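Local coordinates for extracellular solute-binding protein (Bordetella parapertussis, PDB 3PU5), which probably binds a small solute, perhaps a polyamine, outside the cytoplasmic membrane and delivers it to an ABC transporter for uptake, at residues P28-K31 against V35-T38; Q144-N149 against V200-G205; H187-F192 against S204-I209; M259-A262 against E266-K269. One frame throughout, in Å; residues are numbered along the deposited sequence.

Contact 1 of 4, residues P28-K31 against V35-T38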
loop_
_atom_site.group_PDB
_atom_site.type_symbol
_atom_site.label_atom_id
_atom_site.label_comp_id
_atom_site.label_asym_id
_atom_site.label_seq_id
_atom_site.Cartn_x
_atom_site.Cartn_y
_atom_site.Cartn_z
ATOM N N PRO A 28 -19.934 -4.474 11.191
ATOM C CA PRO A 28 -20.974 -3.510 10.805
ATOM C C PRO A 28 -21.831 -3.989 9.638
ATOM O O PRO A 28 -23.044 -3.778 9.640
ATOM C CB PRO A 28 -20.168 -2.275 10.392
ATOM C CG PRO A 28 -18.905 -2.383 11.188
ATOM C CD PRO A 28 -18.597 -3.855 11.222
ATOM N N PHE A 29 -21.207 -4.628 8.656
ATOM C CA PHE A 29 -21.940 -5.144 7.509
ATOM C C PHE A 29 -22.939 -6.220 7.917
ATOM O O PHE A 29 -24.080 -6.220 7.452
ATOM C CB PHE A 29 -20.981 -5.718 6.469
ATOM C CG PHE A 29 -21.677 -6.333 5.288
ATOM C CD1 PHE A 29 -22.277 -5.531 4.333
ATOM C CD2 PHE A 29 -21.735 -7.714 5.139
ATOM C CE1 PHE A 29 -22.926 -6.098 3.242
ATOM C CE2 PHE A 29 -22.366 -8.281 4.062
ATOM C CZ PHE A 29 -22.967 -7.473 3.107
ATOM N N GLU A 30 -22.495 -7.150 8.762
ATOM C CA GLU A 30 -23.361 -8.212 9.260
ATOM C C GLU A 30 -24.589 -7.579 9.911
ATOM O O GLU A 30 -25.719 -8.007 9.693
ATOM C CB GLU A 30 -22.633 -9.066 10.305
ATOM C CG GLU A 30 -21.519 -9.973 9.788
ATOM C CD GLU A 30 -20.998 -10.933 10.871
ATOM O OE1 GLU A 30 -21.046 -10.572 12.066
ATOM O OE2 GLU A 30 -20.555 -12.056 10.534
ATOM N N LYS A 31 -24.351 -6.549 10.716
ATOM C CA LYS A 31 -25.422 -5.888 11.440
ATOM C C LYS A 31 -26.440 -5.273 10.499
ATOM O O LYS A 31 -27.641 -5.393 10.718
ATOM C CB LYS A 31 -24.862 -4.814 12.374
ATOM C CG LYS A 31 -24.326 -5.363 13.682
ATOM C CD LYS A 31 -23.864 -4.238 14.597
ATOM C CE LYS A 31 -24.953 -3.186 14.773
ATOM N NZ LYS A 31 -24.519 -2.071 15.667
ATOM N N VAL A 35 -26.100 -10.547 6.877
ATOM C CA VAL A 35 -25.253 -11.522 6.210
ATOM C C VAL A 35 -24.029 -11.782 7.064
ATOM O O VAL A 35 -23.288 -10.864 7.399
ATOM C CB VAL A 35 -24.810 -11.026 4.825
ATOM C CG1 VAL A 35 -23.752 -11.952 4.236
ATOM C CG2 VAL A 35 -26.018 -10.917 3.893
ATOM N N LYS A 36 -23.831 -13.039 7.439
ATOM C CA LYS A 36 -22.662 -13.399 8.226
ATOM C C LYS A 36 -21.383 -13.307 7.391
ATOM O O LYS A 36 -21.369 -13.659 6.205
ATOM C CB LYS A 36 -22.820 -14.797 8.839
ATOM C CG LYS A 36 -21.548 -15.302 9.493
ATOM C CD LYS A 36 -21.800 -15.990 10.823
ATOM C CE LYS A 36 -20.474 -16.321 11.489
ATOM N NZ LYS A 36 -20.607 -16.427 12.963
ATOM N N VAL A 37 -20.313 -12.821 8.004
ATOM C CA VAL A 37 -19.028 -12.749 7.320
ATOM C C VAL A 37 -17.968 -13.503 8.112
ATOM O O VAL A 37 -17.756 -13.233 9.300
ATOM C CB VAL A 37 -18.543 -11.297 7.105
ATOM C CG1 VAL A 37 -17.199 -11.299 6.351
ATOM C CG2 VAL A 37 -19.584 -10.490 6.347
ATOM N N THR A 38 -17.307 -14.448 7.451
ATOM C CA THR A 38 -16.148 -15.110 8.038
ATOM C C THR A 38 -14.882 -14.615 7.355
ATOM O O THR A 38 -14.747 -14.716 6.138
ATOM C CB THR A 38 -16.225 -16.652 7.885
ATOM O OG1 THR A 38 -17.307 -17.159 8.675
ATOM C CG2 THR A 38 -14.918 -17.314 8.337
#
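Glu30 of helix 15-33 reaches across to the backbone at the start of strand 36-41, and each of its carbons has a partner on the way. Glu30 CB lies 3.5 Å from Val35 O. Glu30 CG is nearer, 3.1 Å from Val35 O, where the CA-H of Glu30 also points; it also approaches Val37 N, with Val37 CG2 a little farther off. Because the chain runs extended beyond CG (chi2 -172°), the carboxylate is carried past the carbonyl to Val37: Glu30 CD lies 3.5 Å from Val37 N, with Lys36 CA on its flank. There Val37 N donates to Glu30 OE2 over 2.7 Å, almost straight (176°), and the oxygen uses its anti lone pair, turned away from OE1. The aliphatic part of Lys36 runs beside this oxygen, with Lys36 CG 3.6 Å from Glu30 OE2. A glutamate suits the place, long enough to span the gap and ending in a good acceptor for a strand N-H. Phe29 supplies the apolar half: CD2 at the ring edge meets Val37 CG2 at 3.7 Å, and CE2 rests obliquely on Val35 CB. Compact branched valines fit closely against the ring. The whole belongs to the beta-alpha-beta unit of strand 7-12, helix 15-33 and strand 36-41: Val37 packs on Ile8 and Val10, while Phe29 makes an edge-to-face stack with Phe258 and leans on helix 252-262.

Contact 2 of 4, residues Q144-N149 against V200-G205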
loop_
_atom_site.group_PDB
_atom_site.type_symbol
_atom_site.label_atom_id
_atom_site.label_comp_id
_atom_site.label_asym_id
_atom_site.label_seq_id
_atom_site.Cartn_x
_atom_site.Cartn_y
_atom_site.Cartn_z
ATOM N N GLN A 144 24.026 8.869 7.311
ATOM C CA GLN A 144 22.933 8.551 8.221
ATOM C C GLN A 144 21.614 8.342 7.489
ATOM O O GLN A 144 20.532 8.473 8.066
ATOM C CB GLN A 144 22.822 9.645 9.278
ATOM C CG GLN A 144 24.117 9.756 10.091
ATOM C CD GLN A 144 24.223 11.045 10.882
ATOM O OE1 GLN A 144 23.262 11.483 11.507
ATOM N NE2 GLN A 144 25.408 11.649 10.872
ATOM N N VAL A 145 21.729 7.994 6.213
ATOM C CA VAL A 145 20.569 7.718 5.383
ATOM C C VAL A 145 20.320 6.208 5.330
ATOM O O VAL A 145 21.269 5.424 5.294
ATOM C CB VAL A 145 20.786 8.303 3.973
ATOM C CG1 VAL A 145 19.560 8.073 3.110
ATOM C CG2 VAL A 145 21.117 9.807 4.079
ATOM N N PHE A 146 19.051 5.805 5.397
ATOM C CA PHE A 146 18.672 4.402 5.207
ATOM C C PHE A 146 17.776 4.299 3.972
ATOM O O PHE A 146 17.250 5.309 3.516
ATOM C CB PHE A 146 18.013 3.802 6.462
ATOM C CG PHE A 146 16.819 4.584 6.976
ATOM C CD1 PHE A 146 15.560 4.411 6.406
ATOM C CD2 PHE A 146 16.956 5.487 8.029
ATOM C CE1 PHE A 146 14.455 5.137 6.874
ATOM C CE2 PHE A 146 15.863 6.215 8.501
ATOM C CZ PHE A 146 14.610 6.038 7.928
ATOM N N PHE A 147 17.619 3.097 3.415
ATOM C CA PHE A 147 16.833 2.924 2.193
ATOM C C PHE A 147 16.264 1.506 2.109
ATOM O O PHE A 147 16.858 0.575 2.633
ATOM C CB PHE A 147 17.697 3.211 0.954
ATOM C CG PHE A 147 16.905 3.349 -0.320
ATOM C CD1 PHE A 147 16.620 2.237 -1.097
ATOM C CD2 PHE A 147 16.426 4.596 -0.728
ATOM C CE1 PHE A 147 15.869 2.356 -2.264
ATOM C CE2 PHE A 147 15.674 4.727 -1.899
ATOM C CZ PHE A 147 15.402 3.604 -2.669
ATOM N N ASN A 148 15.113 1.351 1.457
ATOM C CA ASN A 148 14.463 0.041 1.316
ATOM C C ASN A 148 15.365 -0.992 0.631
ATOM O O ASN A 148 15.874 -0.742 -0.467
ATOM C CB ASN A 148 13.182 0.152 0.464
ATOM C CG ASN A 148 12.299 1.334 0.841
ATOM O OD1 ASN A 148 11.086 1.174 1.030
ATOM N ND2 ASN A 148 12.884 2.527 0.906
ATOM N N ASN A 149 15.549 -2.155 1.246
ATOM C CA ASN A 149 16.238 -3.239 0.551
ATOM C C ASN A 149 15.361 -3.808 -0.552
ATOM O O ASN A 149 14.241 -4.241 -0.277
ATOM C CB ASN A 149 16.634 -4.360 1.508
ATOM C CG ASN A 149 17.477 -5.426 0.823
ATOM O OD1 ASN A 149 17.230 -6.618 0.961
ATOM N ND2 ASN A 149 18.463 -4.989 0.062
ATOM N N VAL A 200 12.264 2.492 13.891
ATOM C CA VAL A 200 13.320 2.055 14.810
ATOM C C VAL A 200 14.651 2.757 14.530
ATOM O O VAL A 200 15.307 3.260 15.449
ATOM C CB VAL A 200 13.532 0.538 14.733
ATOM C CG1 VAL A 200 14.814 0.140 15.461
ATOM C CG2 VAL A 200 12.327 -0.192 15.321
ATOM N N LEU A 201 15.055 2.790 13.264
ATOM C CA LEU A 201 16.307 3.452 12.893
ATOM C C LEU A 201 16.281 4.927 13.296
ATOM O O LEU A 201 17.260 5.447 13.840
ATOM C CB LEU A 201 16.576 3.307 11.392
ATOM C CG LEU A 201 16.890 1.895 10.887
ATOM C CD1 LEU A 201 16.828 1.819 9.354
ATOM C CD2 LEU A 201 18.238 1.427 11.405
ATOM N N LEU A 202 15.160 5.595 13.035
ATOM C CA LEU A 202 15.011 7.008 13.387
ATOM C C LEU A 202 14.985 7.227 14.900
ATOM O O LEU A 202 15.695 8.093 15.404
ATOM C CB LEU A 202 13.750 7.615 12.751
ATOM C CG LEU A 202 13.826 7.765 11.227
ATOM C CD1 LEU A 202 12.478 8.175 10.657
ATOM C CD2 LEU A 202 14.927 8.744 10.809
ATOM N N THR A 203 14.167 6.447 15.606
ATOM C CA THR A 203 13.985 6.639 17.054
ATOM C C THR A 203 15.178 6.186 17.898
ATOM O O THR A 203 15.372 6.668 19.014
ATOM C CB THR A 203 12.707 5.957 17.585
ATOM O OG1 THR A 203 12.783 4.547 17.362
ATOM C CG2 THR A 203 11.475 6.513 16.901
ATOM N N SER A 204 15.980 5.273 17.357
ATOM C CA SER A 204 17.178 4.807 18.037
ATOM C C SER A 204 18.275 5.847 17.930
ATOM O O SER A 204 19.243 5.822 18.690
ATOM C CB SER A 204 17.667 3.493 17.427
ATOM O OG SER A 204 18.207 3.685 16.127
ATOM N N GLY A 205 18.112 6.755 16.971
ATOM C CA GLY A 205 19.120 7.751 16.672
ATOM C C GLY A 205 20.128 7.296 15.632
ATOM O O GLY A 205 20.976 8.080 15.213
#
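Phe146, on strand 145-148, packs its ring against two successive leucines of helix 197-204, which lies through them on the small parallel sheet of strands 145-148 and 188-192. Leu201 approaches the root: its CD1 methyl sits 3.6 Å from Phe146 CG and almost as near to Phe146 CB, these side chains sliding past each other in opposite directions. Leu202 approaches the far side nearly at a right angle, its CD2 methyl lying in the ring plane at the edge, 3.5 Å from Phe146 CE2, with Leu202 CG next to CE2 and CZ. Phe146 holds CG between its backbone N and carbonyl carbon (chi1 55°), a crowded position that stands the ring up from the strand toward the helix. A flat ring suits this place because it offers one leucine an edge and the other its base. Both leucine contacts are tight. Toward its end the helix comes out to solvent: Leu201 keeps some exposure, and Ser204 and Gly205 are exposed. Gly205 is the first residue to leave helical angles, with phi 90°, a value glycine adopts readily. The polar backbone is served separately, Leu202 O by Arg118 and strand 145-148 by its bonds to Phe189, Lys190, Phe192 and Ile209. Carbon alone therefore joins helix to strand, and the fit of methyls to ring, with burial from water, probably provides most of the attraction.

Contact 3 of 4, residues H187-F192 against S204-I209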
loop_
_atom_site.group_PDB
_atom_site.type_symbol
_atom_site.label_atom_id
_atom_site.label_comp_id
_atom_site.label_asym_id
_atom_site.label_seq_id
_atom_site.Cartn_x
_atom_site.Cartn_y
_atom_site.Cartn_z
ATOM N N HIS A 187 26.344 7.105 1.178
ATOM C CA HIS A 187 25.790 7.770 2.346
ATOM C C HIS A 187 24.730 6.939 3.037
ATOM O O HIS A 187 24.167 7.367 4.030
ATOM C CB HIS A 187 25.222 9.110 1.927
ATOM C CG HIS A 187 26.148 9.873 1.041
ATOM N ND1 HIS A 187 26.001 9.919 -0.329
ATOM C CD2 HIS A 187 27.284 10.554 1.321
ATOM C CE1 HIS A 187 26.989 10.623 -0.852
ATOM N NE2 HIS A 187 27.776 11.028 0.131
ATOM N N ILE A 188 24.480 5.745 2.507
ATOM C CA ILE A 188 23.490 4.834 3.070
ATOM C C ILE A 188 24.159 3.819 3.990
ATOM O O ILE A 188 25.056 3.084 3.571
ATOM C CB ILE A 188 22.688 4.123 1.949
ATOM C CG1 ILE A 188 21.781 5.137 1.253
ATOM C CG2 ILE A 188 21.852 2.965 2.515
ATOM C CD1 ILE A 188 21.281 4.701 -0.117
ATOM N N PHE A 189 23.744 3.802 5.252
ATOM C CA PHE A 189 24.349 2.910 6.228
ATOM C C PHE A 189 23.565 1.596 6.373
ATOM O O PHE A 189 24.069 0.620 6.932
ATOM C CB PHE A 189 24.491 3.605 7.595
ATOM C CG PHE A 189 23.193 3.772 8.333
ATOM C CD1 PHE A 189 22.407 4.891 8.128
ATOM C CD2 PHE A 189 22.764 2.818 9.242
ATOM C CE1 PHE A 189 21.218 5.053 8.801
ATOM C CE2 PHE A 189 21.571 2.976 9.922
ATOM C CZ PHE A 189 20.794 4.096 9.700
ATOM N N LYS A 190 22.333 1.570 5.867
ATOM C CA LYS A 190 21.501 0.385 6.026
ATOM C C LYS A 190 20.435 0.292 4.946
ATOM O O LYS A 190 19.700 1.250 4.692
ATOM C CB LYS A 190 20.851 0.379 7.412
ATOM C CG LYS A 190 19.898 -0.784 7.660
ATOM C CD LYS A 190 20.637 -2.119 7.679
ATOM C CE LYS A 190 19.774 -3.197 8.311
ATOM N NZ LYS A 190 20.344 -4.571 8.139
ATOM N N PHE A 191 20.380 -0.865 4.296
ATOM C CA PHE A 191 19.271 -1.198 3.424
ATOM C C PHE A 191 18.337 -2.075 4.246
ATOM O O PHE A 191 18.630 -3.244 4.505
ATOM C CB PHE A 191 19.764 -1.917 2.169
ATOM C CG PHE A 191 20.475 -1.011 1.200
ATOM C CD1 PHE A 191 21.861 -0.974 1.147
ATOM C CD2 PHE A 191 19.754 -0.180 0.350
ATOM C CE1 PHE A 191 22.516 -0.128 0.252
ATOM C CE2 PHE A 191 20.396 0.658 -0.535
ATOM C CZ PHE A 191 21.783 0.687 -0.589
ATOM N N PHE A 192 17.221 -1.500 4.677
ATOM C CA PHE A 192 16.396 -2.144 5.684
ATOM C C PHE A 192 15.474 -3.211 5.104
ATOM O O PHE A 192 15.110 -3.166 3.933
ATOM C CB PHE A 192 15.617 -1.108 6.510
ATOM C CG PHE A 192 14.571 -0.354 5.729
ATOM C CD1 PHE A 192 13.305 -0.880 5.559
ATOM C CD2 PHE A 192 14.849 0.902 5.195
ATOM C CE1 PHE A 192 12.332 -0.179 4.850
ATOM C CE2 PHE A 192 13.889 1.602 4.495
ATOM C CZ PHE A 192 12.629 1.063 4.320
ATOM N N SER A 204 15.980 5.273 17.357
ATOM C CA SER A 204 17.178 4.807 18.037
ATOM C C SER A 204 18.275 5.847 17.930
ATOM O O SER A 204 19.243 5.822 18.690
ATOM C CB SER A 204 17.667 3.493 17.427
ATOM O OG SER A 204 18.207 3.685 16.127
ATOM N N GLY A 205 18.112 6.755 16.971
ATOM C CA GLY A 205 19.120 7.751 16.672
ATOM C C GLY A 205 20.128 7.296 15.632
ATOM O O GLY A 205 20.976 8.080 15.213
ATOM N N GLU A 206 20.060 6.032 15.215
ATOM C CA GLU A 206 21.037 5.527 14.249
ATOM C C GLU A 206 20.869 6.192 12.877
ATOM O O GLU A 206 21.852 6.540 12.215
ATOM C CB GLU A 206 21.012 3.992 14.124
ATOM C CG GLU A 206 22.228 3.458 13.349
ATOM C CD GLU A 206 22.327 1.931 13.269
ATOM O OE1 GLU A 206 21.300 1.228 13.415
ATOM O OE2 GLU A 206 23.450 1.432 13.031
ATOM N N GLY A 207 19.625 6.386 12.462
ATOM C CA GLY A 207 19.353 6.979 11.168
ATOM C C GLY A 207 18.794 8.383 11.303
ATOM O O GLY A 207 18.186 8.718 12.323
ATOM N N ALA A 208 19.008 9.210 10.281
ATOM C CA ALA A 208 18.524 10.588 10.311
ATOM C C ALA A 208 17.351 10.788 9.358
ATOM O O ALA A 208 16.471 11.601 9.618
ATOM C CB ALA A 208 19.656 11.563 9.977
ATOM N N ILE A 209 17.342 10.035 8.260
ATOM C CA ILE A 209 16.357 10.232 7.207
ATOM C C ILE A 209 16.344 9.044 6.242
ATOM O O ILE A 209 17.345 8.355 6.075
ATOM C CB ILE A 209 16.670 11.542 6.445
ATOM C CG1 ILE A 209 15.560 11.910 5.453
ATOM C CG2 ILE A 209 18.039 11.462 5.750
ATOM C CD1 ILE A 209 15.658 13.344 4.969
#
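The ring of Phe189 leans its outer end against Glu206 and Gly207, crossing the glutamate side chain obliquely. Its plane and that of the carboxylate are 38° apart, so the two flat groups are neither stacked nor perpendicular. On the glutamate side, Phe189 CE2 lies 3.5 Å from Glu206 CG and 3.6 Å from Glu206 CD. On the other, Phe189 CZ comes to 3.5 Å from Gly207 CA, with CE1 close beside. Glycine suits that spot because the ring tip presses directly on the main chain. Phe189 reaches it with CG held between its backbone N and carbonyl carbon (chi1 73°), which turns the ring from strand 188-192 toward the loop between helix 197-204 and strand 209-213. Glu206 extends with CG opposite its own N (chi1 -168°), bringing CG and the carboxylate carbon against the ring's CE2 corner. The same ring and glutamate also touch Leu201 of the helix. Glu206 suits a border: its carboxylate lies by the ring, while the residue as a whole is exposed to solvent. The chemistry is thus van der Waals contact of ring carbons with the methylene and carboxylate carbons of Glu206 and the alpha carbon of Gly207, a snug but undirected fit at the partly buried margin of the lobe.

Contact 4 of 4, residues M259-A262 against E266-K269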
loop_
_atom_site.group_PDB
_atom_site.type_symbol
_atom_site.label_atom_id
_atom_site.label_comp_id
_atom_site.label_asym_id
_atom_site.label_seq_id
_atom_site.Cartn_x
_atom_site.Cartn_y
_atom_site.Cartn_z
HETATM N N MSE A 259 -18.579 -5.785 -0.775
HETATM C CA MSE A 259 -17.593 -4.888 -1.369
HETATM C C MSE A 259 -18.134 -3.460 -1.396
HETATM O O MSE A 259 -17.420 -2.504 -1.105
HETATM C CB MSE A 259 -17.241 -5.345 -2.780
HETATM C CG MSE A 259 -16.139 -4.541 -3.442
HETATM SE SE MSE A 259 -15.591 -5.389 -5.136
HETATM C CE MSE A 259 -14.217 -4.097 -5.671
ATOM N N ASN A 260 -19.410 -3.318 -1.734
ATOM C CA ASN A 260 -20.020 -2.002 -1.756
ATOM C C ASN A 260 -19.945 -1.332 -0.392
ATOM O O ASN A 260 -19.685 -0.137 -0.296
ATOM C CB ASN A 260 -21.476 -2.091 -2.185
ATOM C CG ASN A 260 -22.107 -0.731 -2.341
ATOM O OD1 ASN A 260 -21.602 0.114 -3.083
ATOM N ND2 ASN A 260 -23.205 -0.501 -1.629
ATOM N N TYR A 261 -20.185 -2.106 0.663
ATOM C CA TYR A 261 -20.091 -1.561 2.010
ATOM C C TYR A 261 -18.642 -1.216 2.367
ATOM O O TYR A 261 -18.366 -0.140 2.888
ATOM C CB TYR A 261 -20.715 -2.495 3.064
ATOM C CG TYR A 261 -20.656 -1.879 4.444
ATOM C CD1 TYR A 261 -19.690 -2.269 5.352
ATOM C CD2 TYR A 261 -21.523 -0.850 4.804
ATOM C CE1 TYR A 261 -19.606 -1.681 6.602
ATOM C CE2 TYR A 261 -21.449 -0.256 6.048
ATOM C CZ TYR A 261 -20.487 -0.675 6.941
ATOM O OH TYR A 261 -20.389 -0.092 8.176
ATOM N N ALA A 262 -17.718 -2.122 2.052
ATOM C CA ALA A 262 -16.316 -1.964 2.450
ATOM C C ALA A 262 -15.684 -0.740 1.812
ATOM O O ALA A 262 -14.788 -0.114 2.380
ATOM C CB ALA A 262 -15.505 -3.231 2.096
ATOM N N GLU A 266 -18.653 5.110 5.207
ATOM C CA GLU A 266 -18.671 4.802 6.635
ATOM C C GLU A 266 -17.575 3.801 7.019
ATOM O O GLU A 266 -16.807 4.023 7.958
ATOM C CB GLU A 266 -20.058 4.288 7.033
ATOM C CG GLU A 266 -20.148 3.612 8.396
ATOM C CD GLU A 266 -21.569 3.145 8.698
ATOM O OE1 GLU A 266 -22.430 4.004 8.979
ATOM O OE2 GLU A 266 -21.837 1.926 8.647
ATOM N N ALA A 267 -17.487 2.706 6.278
ATOM C CA ALA A 267 -16.493 1.684 6.573
ATOM C C ALA A 267 -15.080 2.161 6.229
ATOM O O ALA A 267 -14.127 1.888 6.956
ATOM C CB ALA A 267 -16.829 0.392 5.842
ATOM N N GLN A 268 -14.940 2.877 5.120
ATOM C CA GLN A 268 -13.632 3.391 4.738
ATOM C C GLN A 268 -13.081 4.295 5.832
ATOM O O GLN A 268 -11.917 4.178 6.235
ATOM C CB GLN A 268 -13.708 4.138 3.412
ATOM C CG GLN A 268 -13.748 3.218 2.206
ATOM C CD GLN A 268 -12.379 2.656 1.869
ATOM O OE1 GLN A 268 -11.434 3.410 1.655
ATOM N NE2 GLN A 268 -12.265 1.328 1.828
ATOM N N LYS A 269 -13.919 5.200 6.327
ATOM C CA LYS A 269 -13.456 6.101 7.367
ATOM C C LYS A 269 -13.081 5.327 8.626
ATOM O O LYS A 269 -12.017 5.546 9.208
ATOM C CB LYS A 269 -14.511 7.150 7.701
ATOM C CG LYS A 269 -14.056 8.168 8.735
ATOM C CD LYS A 269 -15.205 9.104 9.084
ATOM C CE LYS A 269 -14.703 10.443 9.594
ATOM N NZ LYS A 269 -13.824 10.312 10.766
HETATM O O HOH W 1 -19.549 2.069 4.369
#
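Tyr261 and Glu266, on the two helices of a helix-loop-helix (252-262 and 265-275, joined by a tight turn), are tied by a short hydrogen bond in which Tyr261 OH donates to Glu266 OE2 over 2.5 Å. The acceptor lies in the plane of the phenol ring at its edge and uses the anti lone pair, while ring and carboxylate planes stand 74° apart. On the other flank of the junction, Gln268 NE2 donates to Ala262 O at 3.0 Å, nearly straight at 171°. Ala262 O lies in the amide plane of Gln268, although the donor itself is tilted from the carbonyl plane. A bend in the glutamine chain (chi2 -78°) brings the amide back to this carbonyl, which belongs to the last turn of its helix, where the regular partner four residues on is lost. Glutamine suits the task, since the amide has N-H and C=O to spend: NE2 also serves Tyr108 O, and OE1 accepts from Val280 N. Between these bonds lies the packing. Ala267 CB nestles obliquely against the ring, 3.5 Å from Tyr261 CE1, and also touches Tyr261 O; a small methyl lets the helices come this close. Beyond, Tyr261 leans on Pro28 and Phe29 of helix 15-33, and Ala262 on Met244. A water completes the junction, donating to Tyr261 O and accepting from Ala267 N, 2.9 Å from each, its oxygen lying over one face of the Tyr261 ring, offset toward the rim.

The four contacts form two pairs on opposite sides of the chain's centre. Contacts 1 and 4 lie about 12 Å apart between centres and touch directly, through the packing of helix 252-262 on helix 15-33. Contacts 2 and 3, with centres about 3 Å apart, share Ser204 and Gly205 and join the neighbouring parallel strands 145-148 and 188-192 to helix 197-204 and the loop after it. Nearest atoms of the two pairs remain at least about 23 Å apart. Along the chain, contact 1 comes first, contacts 2 and 3 follow, and contact 4 returns to the first region. This crossing and return is consistent with the two-lobed architecture of periplasmic binding proteins, in which the solute is bound between lobes.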